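Periplasmic binding protein component of an ABC type zinc uptake transporter (PDB 1PQ4) probably captures zinc in the periplasm and delivers it to the membrane part of an ABC transporter for uptake into the cell. Local coordinates at residues 12-17 with 272-277; 195-200 with 245-250; 150-155 with 161-166. One frame throughout, in Å; residues are numbered along the deposited sequence.

How the contacts relate
From the N terminus, helix 10-20 supplies the first half of contact 1, whose partner, the start of helix 273-288, comes only near the C terminus, so this contact closes a loop of 254 residues. Contacts 3 and 2 both nest inside that loop, one after the other. Contact 3 closes the short turn between helices 138-155 and 160-185. Contact 2 joins the loops after strands 192-195 and 240-244 beside the zinc. Contact 1 touches both others: Leu16 packs on Leu152 of contact 3, and Leu277 on Trp200 of contact 2. Contacts 2 and 3 lie on opposite sides of the chain's centre, their nearest atoms about 22 Å apart.

Contact 1: residues 12-17 with 272-277; sequences QQYFLE and DWSSNL
Tyr14 and Phe15, neighbours on helix 10-20, meet Trp273 in the first turn of helix 273-288 and form an aromatic cluster with it. The two helix segments cross at 127° with their axes 10.9 Å apart, a wide spacing that leaves room for the rings. Tyr14 has its CG anti to the backbone N (chi1 -179°), which lays the ring across the start of the other helix. Trp273 CB sits over one face of this ring, 4.0 Å from its centroid, in a CH-pi contact, while the backbone N of Ser274 lies over the rim of the same face. The rings of Tyr14 and Trp273 themselves meet obliquely, with Tyr14 CE2 3.7 Å from Trp273 CE3. Farther out, Tyr14 OH comes within 3.3 Å of Ser274 CB, a contact with the methylene and no hydrogen bond.

Phe15 approaches differently. Its edge points at the indole: CE2 stands over the centre of the indole face, 3.7 Å from Trp273 CD2, and the planes are at 81°. This is a T-shaped, edge-to-face pair, its centroids 5.0 Å apart when the five-membered ring is taken. Leu277 CD1, one turn along the same helix as Trp273, covers the opposite face at its rim, so the indole is held between an aromatic edge and a methyl group. The NE1 of this buried tryptophan donates to the carbonyl oxygen of Trp135, which is likely to limit rotation of the indole.

Val141 of helix 138-155 and Leu174 and Leu177 of helix 160-185 also pack against Trp273. The cluster thus joins an N-terminal and a C-terminal helix, an interlobe interface consistent with the two-lobed fold of family 9 solute-binding proteins.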
loop_
_atom_site.group_PDB
_atom_site.type_symbol
_atom_site.label_atom_id
_atom_site.label_comp_id
_atom_site.label_asym_id
_atom_site.label_seq_id
_atom_site.Cartn_x
_atom_site.Cartn_y
_atom_site.Cartn_z
ATOM N N GLN A 12 -6.848 -2.419 2.349
ATOM C CA GLN A 12 -7.733 -3.388 1.705
ATOM C C GLN A 12 -9.113 -3.348 2.302
ATOM O O GLN A 12 -10.079 -3.744 1.665
ATOM C CB GLN A 12 -7.162 -4.796 1.836
ATOM C CG GLN A 12 -5.984 -5.018 0.953
ATOM C CD GLN A 12 -5.448 -6.419 1.165
ATOM O OE1 GLN A 12 -5.013 -6.743 2.280
ATOM N NE2 GLN A 12 -5.491 -7.257 0.108
ATOM N N GLN A 13 -9.243 -2.844 3.526
ATOM C CA GLN A 13 -10.570 -2.808 4.103
ATOM C C GLN A 13 -11.347 -1.727 3.354
ATOM O O GLN A 13 -12.561 -1.813 3.205
ATOM C CB GLN A 13 -10.461 -2.449 5.599
ATOM C CG GLN A 13 -11.780 -2.302 6.295
ATOM C CD GLN A 13 -12.256 -0.875 6.361
ATOM O OE1 GLN A 13 -13.446 -0.614 6.547
ATOM N NE2 GLN A 13 -11.351 0.054 6.217
ATOM N N TYR A 14 -10.636 -0.673 2.954
ATOM C CA TYR A 14 -11.263 0.411 2.203
ATOM C C TYR A 14 -11.810 -0.168 0.852
ATOM O O TYR A 14 -12.937 0.109 0.443
ATOM C CB TYR A 14 -10.218 1.487 1.915
ATOM C CG TYR A 14 -10.742 2.693 1.157
ATOM C CD1 TYR A 14 -11.327 3.772 1.839
ATOM C CD2 TYR A 14 -10.674 2.748 -0.234
ATOM C CE1 TYR A 14 -11.826 4.864 1.156
ATOM C CE2 TYR A 14 -11.196 3.848 -0.955
ATOM C CZ TYR A 14 -11.765 4.896 -0.227
ATOM O OH TYR A 14 -12.296 5.971 -0.862
ATOM N N PHE A 15 -10.978 -0.942 0.174
ATOM C CA PHE A 15 -11.354 -1.533 -1.113
ATOM C C PHE A 15 -12.556 -2.444 -0.895
ATOM O O PHE A 15 -13.521 -2.411 -1.655
ATOM C CB PHE A 15 -10.222 -2.383 -1.658
ATOM C CG PHE A 15 -8.920 -1.660 -1.849
ATOM C CD1 PHE A 15 -7.733 -2.417 -1.994
ATOM C CD2 PHE A 15 -8.848 -0.275 -1.903
ATOM C CE1 PHE A 15 -6.502 -1.802 -2.183
ATOM C CE2 PHE A 15 -7.601 0.377 -2.102
ATOM C CZ PHE A 15 -6.435 -0.383 -2.236
ATOM N N LEU A 16 -12.492 -3.286 0.134
ATOM C CA LEU A 16 -13.607 -4.187 0.383
ATOM C C LEU A 16 -14.888 -3.475 0.733
ATOM O O LEU A 16 -15.988 -3.921 0.330
ATOM C CB LEU A 16 -13.285 -5.203 1.490
ATOM C CG LEU A 16 -12.638 -6.499 0.958
ATOM C CD1 LEU A 16 -13.663 -7.318 0.166
ATOM C CD2 LEU A 16 -11.466 -6.141 0.014
ATOM N N GLU A 17 -14.772 -2.419 1.546
ATOM C CA GLU A 17 -15.982 -1.650 1.915
ATOM C C GLU A 17 -16.617 -1.049 0.648
ATOM O O GLU A 17 -17.820 -1.046 0.511
ATOM C CB GLU A 17 -15.623 -0.517 2.890
ATOM C CG GLU A 17 -16.821 0.307 3.419
ATOM C CD GLU A 17 -17.907 -0.537 4.076
ATOM O OE1 GLU A 17 -17.606 -1.628 4.632
ATOM O OE2 GLU A 17 -19.089 -0.093 4.041
ATOM N N ASP A 272 -7.925 5.161 5.396
ATOM C CA ASP A 272 -8.732 6.218 4.712
ATOM C C ASP A 272 -7.917 6.435 3.471
ATOM O O ASP A 272 -7.351 7.496 3.235
ATOM C CB ASP A 272 -8.759 7.456 5.650
ATOM C CG ASP A 272 -9.727 8.543 5.194
ATOM O OD1 ASP A 272 -10.752 8.236 4.558
ATOM O OD2 ASP A 272 -9.470 9.730 5.503
ATOM N N TRP A 273 -7.884 5.378 2.644
ATOM C CA TRP A 273 -7.006 5.303 1.476
ATOM C C TRP A 273 -7.018 6.418 0.466
ATOM O O TRP A 273 -5.966 6.869 0.043
ATOM C CB TRP A 273 -7.223 3.922 0.751
ATOM C CG TRP A 273 -6.338 3.658 -0.396
ATOM C CD1 TRP A 273 -5.075 3.112 -0.382
ATOM C CD2 TRP A 273 -6.664 3.903 -1.767
ATOM N NE1 TRP A 273 -4.594 3.008 -1.713
ATOM C CE2 TRP A 273 -5.563 3.484 -2.556
ATOM C CE3 TRP A 273 -7.794 4.433 -2.407
ATOM C CZ2 TRP A 273 -5.564 3.579 -3.939
ATOM C CZ3 TRP A 273 -7.783 4.520 -3.810
ATOM C CH2 TRP A 273 -6.681 4.098 -4.546
ATOM N N SER A 274 -8.206 6.838 0.055
ATOM C CA SER A 274 -8.285 7.878 -0.964
ATOM C C SER A 274 -7.811 9.248 -0.448
ATOM O O SER A 274 -7.003 9.933 -1.077
ATOM C CB SER A 274 -9.733 7.948 -1.496
ATOM O OG SER A 274 -9.763 8.848 -2.579
ATOM N N SER A 275 -8.323 9.661 0.699
ATOM C CA SER A 275 -7.883 10.953 1.229
ATOM C C SER A 275 -6.419 10.890 1.622
ATOM O O SER A 275 -5.710 11.871 1.483
ATOM C CB SER A 275 -8.785 11.395 2.395
ATOM O OG SER A 275 -8.568 10.592 3.524
ATOM N N ASN A 276 -5.926 9.734 2.086
ATOM C CA ASN A 276 -4.478 9.639 2.402
ATOM C C ASN A 276 -3.629 9.837 1.157
ATOM O O ASN A 276 -2.624 10.559 1.181
ATOM C CB ASN A 276 -4.159 8.257 2.992
ATOM C CG ASN A 276 -2.680 8.116 3.401
ATOM O OD1 ASN A 276 -1.935 7.272 2.877
ATOM N ND2 ASN A 276 -2.255 8.955 4.320
ATOM N N LEU A 277 -4.019 9.216 0.033
ATOM C CA LEU A 277 -3.220 9.368 -1.180
ATOM C C LEU A 277 -3.184 10.835 -1.641
ATOM O O LEU A 277 -2.178 11.288 -2.161
ATOM C CB LEU A 277 -3.771 8.526 -2.316
ATOM C CG LEU A 277 -3.198 7.128 -2.389
ATOM C CD1 LEU A 277 -3.702 6.508 -3.771
ATOM C CD2 LEU A 277 -1.666 7.196 -2.322
#

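Contact 2: residues 195-200 with 245-250; sequences VFHPSW and TQFSTK. With ZN (zinc ion), chain C.
The zinc site of this binding protein includes His197, whose imidazole is backed by Phe247 from the loop after strand 240-244. His197 NE2 binds the zinc at 2.1 Å, with water 1 at 2.3 Å from the metal and His37 and His133 as the other protein ligands. Phe247 lies over one face of the imidazole in an offset stack, the centroids 4.3 Å apart and the planes at 22°. Phe247 CZ stands over the middle of the imidazole, while His197 CB sits over the rim of the phenyl face, 3.6 Å from Phe247 CE1. Phe196 brings its CD2 to 3.7 Å from Phe247 CB, so the phenyl is met at its root as well as on its face. With alanine in place of Phe247, the metal-binding imidazole is likely to lose its stacking partner on that face and to tilt more easily. The other ring nitrogen, ND1, is hydrogen-bonded to Glu215 OE1. The stack, the zinc bond and this second-shell hydrogen bond together are likely to hold the ring's orientation, and the carboxylate is likely to polarise the imidazole and strengthen NE2 as a zinc ligand.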
loop_
_atom_site.group_PDB
_atom_site.type_symbol
_atom_site.label_atom_id
_atom_site.label_comp_id
_atom_site.label_asym_id
_atom_site.label_seq_id
_atom_site.Cartn_x
_atom_site.Cartn_y
_atom_site.Cartn_z
ATOM N N VAL A 195 12.371 9.009 0.988
ATOM C CA VAL A 195 11.506 8.369 1.956
ATOM C C VAL A 195 12.338 7.323 2.637
ATOM O O VAL A 195 13.386 6.916 2.141
ATOM C CB VAL A 195 10.305 7.609 1.320
ATOM C CG1 VAL A 195 9.367 8.554 0.737
ATOM C CG2 VAL A 195 10.816 6.626 0.223
ATOM N N PHE A 196 11.878 6.905 3.785
ATOM C CA PHE A 196 12.662 5.913 4.470
ATOM C C PHE A 196 12.426 4.554 3.819
ATOM O O PHE A 196 13.333 4.009 3.221
ATOM C CB PHE A 196 12.312 5.861 5.952
ATOM C CG PHE A 196 13.103 4.817 6.682
ATOM C CD1 PHE A 196 14.474 5.000 6.896
ATOM C CD2 PHE A 196 12.520 3.601 7.027
ATOM C CE1 PHE A 196 15.253 4.000 7.430
ATOM C CE2 PHE A 196 13.320 2.575 7.576
ATOM C CZ PHE A 196 14.685 2.798 7.767
ATOM N N HIS A 197 11.192 4.053 3.918
ATOM C CA HIS A 197 10.861 2.710 3.382
ATOM C C HIS A 197 10.244 2.888 1.990
ATOM O O HIS A 197 9.280 3.644 1.821
ATOM C CB HIS A 197 9.893 2.053 4.346
ATOM C CG HIS A 197 9.356 0.755 3.855
ATOM N ND1 HIS A 197 10.109 -0.401 3.834
ATOM C CD2 HIS A 197 8.133 0.423 3.366
ATOM C CE1 HIS A 197 9.377 -1.393 3.363
ATOM N NE2 HIS A 197 8.178 -0.920 3.066
ATOM N N PRO A 198 10.792 2.183 0.980
ATOM C CA PRO A 198 10.306 2.305 -0.391
ATOM C C PRO A 198 8.995 1.616 -0.656
ATOM O O PRO A 198 8.935 0.542 -1.235
ATOM C CB PRO A 198 11.474 1.745 -1.225
ATOM C CG PRO A 198 11.979 0.620 -0.360
ATOM C CD PRO A 198 11.877 1.185 1.079
ATOM N N SER A 199 7.918 2.206 -0.217
ATOM C CA SER A 199 6.665 1.561 -0.543
ATOM C C SER A 199 5.973 2.289 -1.683
ATOM O O SER A 199 4.834 1.959 -2.030
ATOM C CB SER A 199 5.773 1.568 0.689
ATOM O OG SER A 199 5.794 2.825 1.266
ATOM N N TRP A 200 6.645 3.269 -2.284
ATOM C CA TRP A 200 5.958 4.094 -3.282
ATOM C C TRP A 200 6.416 3.929 -4.734
ATOM O O TRP A 200 6.192 4.834 -5.549
ATOM C CB TRP A 200 6.080 5.597 -2.886
ATOM C CG TRP A 200 5.683 5.876 -1.452
ATOM C CD1 TRP A 200 6.499 5.866 -0.342
ATOM C CD2 TRP A 200 4.356 6.079 -0.974
ATOM N NE1 TRP A 200 5.746 6.043 0.802
ATOM C CE2 TRP A 200 4.425 6.173 0.440
ATOM C CE3 TRP A 200 3.106 6.190 -1.603
ATOM C CZ2 TRP A 200 3.293 6.363 1.229
ATOM C CZ3 TRP A 200 1.974 6.386 -0.815
ATOM C CH2 TRP A 200 2.077 6.466 0.593
ATOM N N THR A 245 5.231 6.087 9.455
ATOM C CA THR A 245 4.835 5.799 10.843
ATOM C C THR A 245 5.242 4.446 11.345
ATOM O O THR A 245 5.487 4.287 12.525
ATOM C CB THR A 245 3.300 5.817 11.066
ATOM O OG1 THR A 245 2.616 6.236 9.865
ATOM C CG2 THR A 245 2.973 6.733 12.219
ATOM N N GLN A 246 5.295 3.464 10.446
ATOM C CA GLN A 246 5.619 2.096 10.859
ATOM C C GLN A 246 7.099 1.835 11.053
ATOM O O GLN A 246 7.472 0.756 11.463
ATOM C CB GLN A 246 5.053 1.082 9.838
ATOM C CG GLN A 246 3.527 1.142 9.697
ATOM C CD GLN A 246 3.048 2.294 8.795
ATOM O OE1 GLN A 246 1.837 2.610 8.730
ATOM N NE2 GLN A 246 3.995 2.920 8.091
ATOM N N PHE A 247 7.946 2.804 10.732
ATOM C CA PHE A 247 9.379 2.593 10.882
ATOM C C PHE A 247 9.957 3.765 11.654
ATOM O O PHE A 247 9.367 4.836 11.713
ATOM C CB PHE A 247 10.055 2.505 9.507
ATOM C CG PHE A 247 9.436 1.478 8.588
ATOM C CD1 PHE A 247 8.366 1.805 7.764
ATOM C CD2 PHE A 247 9.903 0.172 8.578
ATOM C CE1 PHE A 247 7.772 0.843 6.947
ATOM C CE2 PHE A 247 9.309 -0.802 7.756
ATOM C CZ PHE A 247 8.253 -0.460 6.951
ATOM N N SER A 248 11.112 3.557 12.257
ATOM C CA SER A 248 11.756 4.615 13.007
ATOM C C SER A 248 12.050 5.757 12.027
ATOM O O SER A 248 12.401 5.504 10.862
ATOM C CB SER A 248 13.074 4.105 13.572
ATOM O OG SER A 248 13.847 5.217 13.938
ATOM N N THR A 249 11.891 6.994 12.471
ATOM C CA THR A 249 12.203 8.128 11.588
ATOM C C THR A 249 13.566 8.698 11.948
ATOM O O THR A 249 13.936 9.756 11.460
ATOM C CB THR A 249 11.198 9.256 11.738
ATOM O OG1 THR A 249 11.137 9.641 13.121
ATOM C CG2 THR A 249 9.794 8.795 11.290
ATOM N N LYS A 250 14.318 7.984 12.791
ATOM C CA LYS A 250 15.626 8.467 13.227
ATOM C C LYS A 250 16.551 8.892 12.081
ATOM O O LYS A 250 17.097 9.988 12.117
ATOM C CB LYS A 250 16.332 7.414 14.108
ATOM C CG LYS A 250 17.541 7.994 14.865
ATOM C CD LYS A 250 18.371 6.910 15.555
ATOM C CE LYS A 250 17.508 6.073 16.481
ATOM N NZ LYS A 250 18.000 4.663 16.646
HETATM ZN ZN ZN C . 6.475 -1.971 2.584
HETATM O O HOH W 1 4.592 -1.015 3.443
#

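Contact 3: residues 150-155 with 161-166; sequences KELAEL and DQYEAN
Tyr163 turns the face of its ring to Leu152 and lays one side of the ring along the backbone between Leu152 and Ala153. Leu152 CB stands almost squarely over the centre of the ring, 4.1 Å from its centroid and only 7° off the ring normal, a CH-pi contact. It is thus the root of the leucine and not its methyl end that meets the aromatic face; the nearest side-chain pair, Leu152 CB and Tyr163 CE2, is at 4.2 Å. The ring reaches this place because its CG is anti to the carbonyl carbon and beside the backbone N (chi1 -67°).

Along the CD1-CE1 side the contact is with main chain. Tyr163 CE1 lies 3.7 Å from Leu152 O, and Tyr163 CD1 lies 3.9 Å from Ala153 CA, which approaches the ring obliquely. The small side chain of Ala153 is consistent with the close approach of the two helices here, its CA 6.5 Å from Tyr163 CA. No hydrogen bond crosses between the two segments, so the contact rests on the ring and the atoms around it. The phenol end is held by the turn itself, since Tyr163 OH is hydrogen-bonded to Asp156 OD2, just past the end of helix 138-155.

Leu152 continues inward to Leu16 and Ile19 of helix 10-20 and to Ile5 of strand 3-7, while Tyr163 also touches Leu23. The arrangement is that of two successive helices packed across a short connection; here it seats the start of helix 160-185, the long helix that in this family typically spans the two lobes, against the N-terminal lobe.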
loop_
_atom_site.group_PDB
_atom_site.type_symbol
_atom_site.label_atom_id
_atom_site.label_comp_id
_atom_site.label_asym_id
_atom_site.label_seq_id
_atom_site.Cartn_x
_atom_site.Cartn_y
_atom_site.Cartn_z
ATOM N N LYS A 150 -15.184 -9.816 -8.816
ATOM C CA LYS A 150 -15.457 -11.049 -9.583
ATOM C C LYS A 150 -15.426 -12.239 -8.618
ATOM O O LYS A 150 -16.314 -13.093 -8.653
ATOM C CB LYS A 150 -14.394 -11.216 -10.697
ATOM C CG LYS A 150 -14.382 -12.604 -11.364
ATOM C CD LYS A 150 -13.100 -12.867 -12.167
ATOM C CE LYS A 150 -12.964 -14.359 -12.534
ATOM N NZ LYS A 150 -13.046 -15.296 -11.345
ATOM N N GLU A 151 -14.426 -12.309 -7.728
ATOM C CA GLU A 151 -14.403 -13.433 -6.802
ATOM C C GLU A 151 -15.505 -13.404 -5.788
ATOM O O GLU A 151 -16.034 -14.469 -5.428
ATOM C CB GLU A 151 -13.056 -13.544 -6.109
ATOM C CG GLU A 151 -11.972 -13.771 -7.109
ATOM C CD GLU A 151 -11.757 -15.247 -7.442
ATOM O OE1 GLU A 151 -12.740 -16.002 -7.569
ATOM O OE2 GLU A 151 -10.584 -15.636 -7.584
ATOM N N LEU A 152 -15.878 -12.214 -5.305
ATOM C CA LEU A 152 -16.972 -12.125 -4.317
ATOM C C LEU A 152 -18.322 -12.523 -4.948
ATOM O O LEU A 152 -19.224 -13.080 -4.267
ATOM C CB LEU A 152 -17.101 -10.694 -3.736
ATOM C CG LEU A 152 -15.986 -10.286 -2.740
ATOM C CD1 LEU A 152 -16.259 -8.886 -2.158
ATOM C CD2 LEU A 152 -15.925 -11.362 -1.657
ATOM N N ALA A 153 -18.500 -12.179 -6.226
ATOM C CA ALA A 153 -19.755 -12.527 -6.917
ATOM C C ALA A 153 -19.858 -14.061 -7.081
ATOM O O ALA A 153 -20.954 -14.603 -7.091
ATOM C CB ALA A 153 -19.827 -11.810 -8.311
ATOM N N GLU A 154 -18.710 -14.740 -7.187
ATOM C CA GLU A 154 -18.676 -16.200 -7.305
ATOM C C GLU A 154 -19.021 -16.833 -5.967
ATOM O O GLU A 154 -19.634 -17.885 -5.900
ATOM C CB GLU A 154 -17.284 -16.669 -7.713
ATOM C CG GLU A 154 -16.865 -16.272 -9.114
ATOM C CD GLU A 154 -17.712 -16.946 -10.172
ATOM O OE1 GLU A 154 -17.918 -18.178 -10.062
ATOM O OE2 GLU A 154 -18.161 -16.248 -11.110
ATOM N N LEU A 155 -18.638 -16.181 -4.884
ATOM C CA LEU A 155 -18.916 -16.694 -3.560
ATOM C C LEU A 155 -20.335 -16.390 -3.117
ATOM O O LEU A 155 -20.923 -17.115 -2.293
ATOM C CB LEU A 155 -17.941 -16.037 -2.567
ATOM C CG LEU A 155 -16.897 -16.803 -1.750
ATOM C CD1 LEU A 155 -16.627 -18.179 -2.312
ATOM C CD2 LEU A 155 -15.640 -15.957 -1.690
ATOM N N ASP A 161 -25.336 -8.659 -8.862
ATOM C CA ASP A 161 -25.619 -7.364 -9.463
ATOM C C ASP A 161 -25.117 -6.201 -8.610
ATOM O O ASP A 161 -24.669 -5.170 -9.150
ATOM C CB ASP A 161 -27.117 -7.196 -9.713
ATOM C CG ASP A 161 -27.627 -8.041 -10.904
ATOM O OD1 ASP A 161 -26.833 -8.406 -11.787
ATOM O OD2 ASP A 161 -28.842 -8.313 -10.967
ATOM N N GLN A 162 -25.208 -6.351 -7.288
ATOM C CA GLN A 162 -24.778 -5.277 -6.392
ATOM C C GLN A 162 -23.248 -5.169 -6.396
ATOM O O GLN A 162 -22.714 -4.069 -6.429
ATOM C CB GLN A 162 -25.307 -5.499 -4.962
ATOM C CG GLN A 162 -25.118 -4.296 -4.058
ATOM C CD GLN A 162 -25.945 -3.088 -4.540
ATOM O OE1 GLN A 162 -27.185 -3.168 -4.601
ATOM N NE2 GLN A 162 -25.272 -1.977 -4.891
ATOM N N TYR A 163 -22.539 -6.293 -6.380
ATOM C CA TYR A 163 -21.068 -6.198 -6.424
ATOM C C TYR A 163 -20.603 -5.528 -7.706
ATOM O O TYR A 163 -19.599 -4.795 -7.704
ATOM C CB TYR A 163 -20.411 -7.581 -6.367
ATOM C CG TYR A 163 -20.589 -8.303 -5.046
ATOM C CD1 TYR A 163 -21.258 -9.531 -4.991
ATOM C CD2 TYR A 163 -20.153 -7.726 -3.844
ATOM C CE1 TYR A 163 -21.507 -10.166 -3.788
ATOM C CE2 TYR A 163 -20.398 -8.351 -2.633
ATOM C CZ TYR A 163 -21.080 -9.580 -2.609
ATOM O OH TYR A 163 -21.311 -10.240 -1.423
ATOM N N GLU A 164 -21.281 -5.818 -8.826
ATOM C CA GLU A 164 -20.920 -5.211 -10.113
ATOM C C GLU A 164 -21.184 -3.730 -10.127
ATOM O O GLU A 164 -20.384 -2.956 -10.648
ATOM C CB GLU A 164 -21.751 -5.800 -11.269
ATOM C CG GLU A 164 -21.850 -7.265 -11.211
ATOM C CD GLU A 164 -21.181 -7.894 -12.369
ATOM O OE1 GLU A 164 -19.932 -7.969 -12.343
ATOM O OE2 GLU A 164 -21.911 -8.290 -13.305
ATOM N N ALA A 165 -22.342 -3.330 -9.618
ATOM C CA ALA A 165 -22.638 -1.897 -9.593
ATOM C C ALA A 165 -21.641 -1.210 -8.626
ATOM O O ALA A 165 -21.118 -0.093 -8.914
ATOM C CB ALA A 165 -24.093 -1.660 -9.105
ATOM N N ASN A 166 -21.406 -1.840 -7.469
ATOM C CA ASN A 166 -20.449 -1.216 -6.512
ATOM C C ASN A 166 -19.063 -1.138 -7.155
ATOM O O ASN A 166 -18.346 -0.174 -6.960
ATOM C CB ASN A 166 -20.300 -1.998 -5.195
ATOM C CG ASN A 166 -21.553 -2.013 -4.362
ATOM O OD1 ASN A 166 -22.490 -1.238 -4.569
ATOM N ND2 ASN A 166 -21.571 -2.891 -3.381
#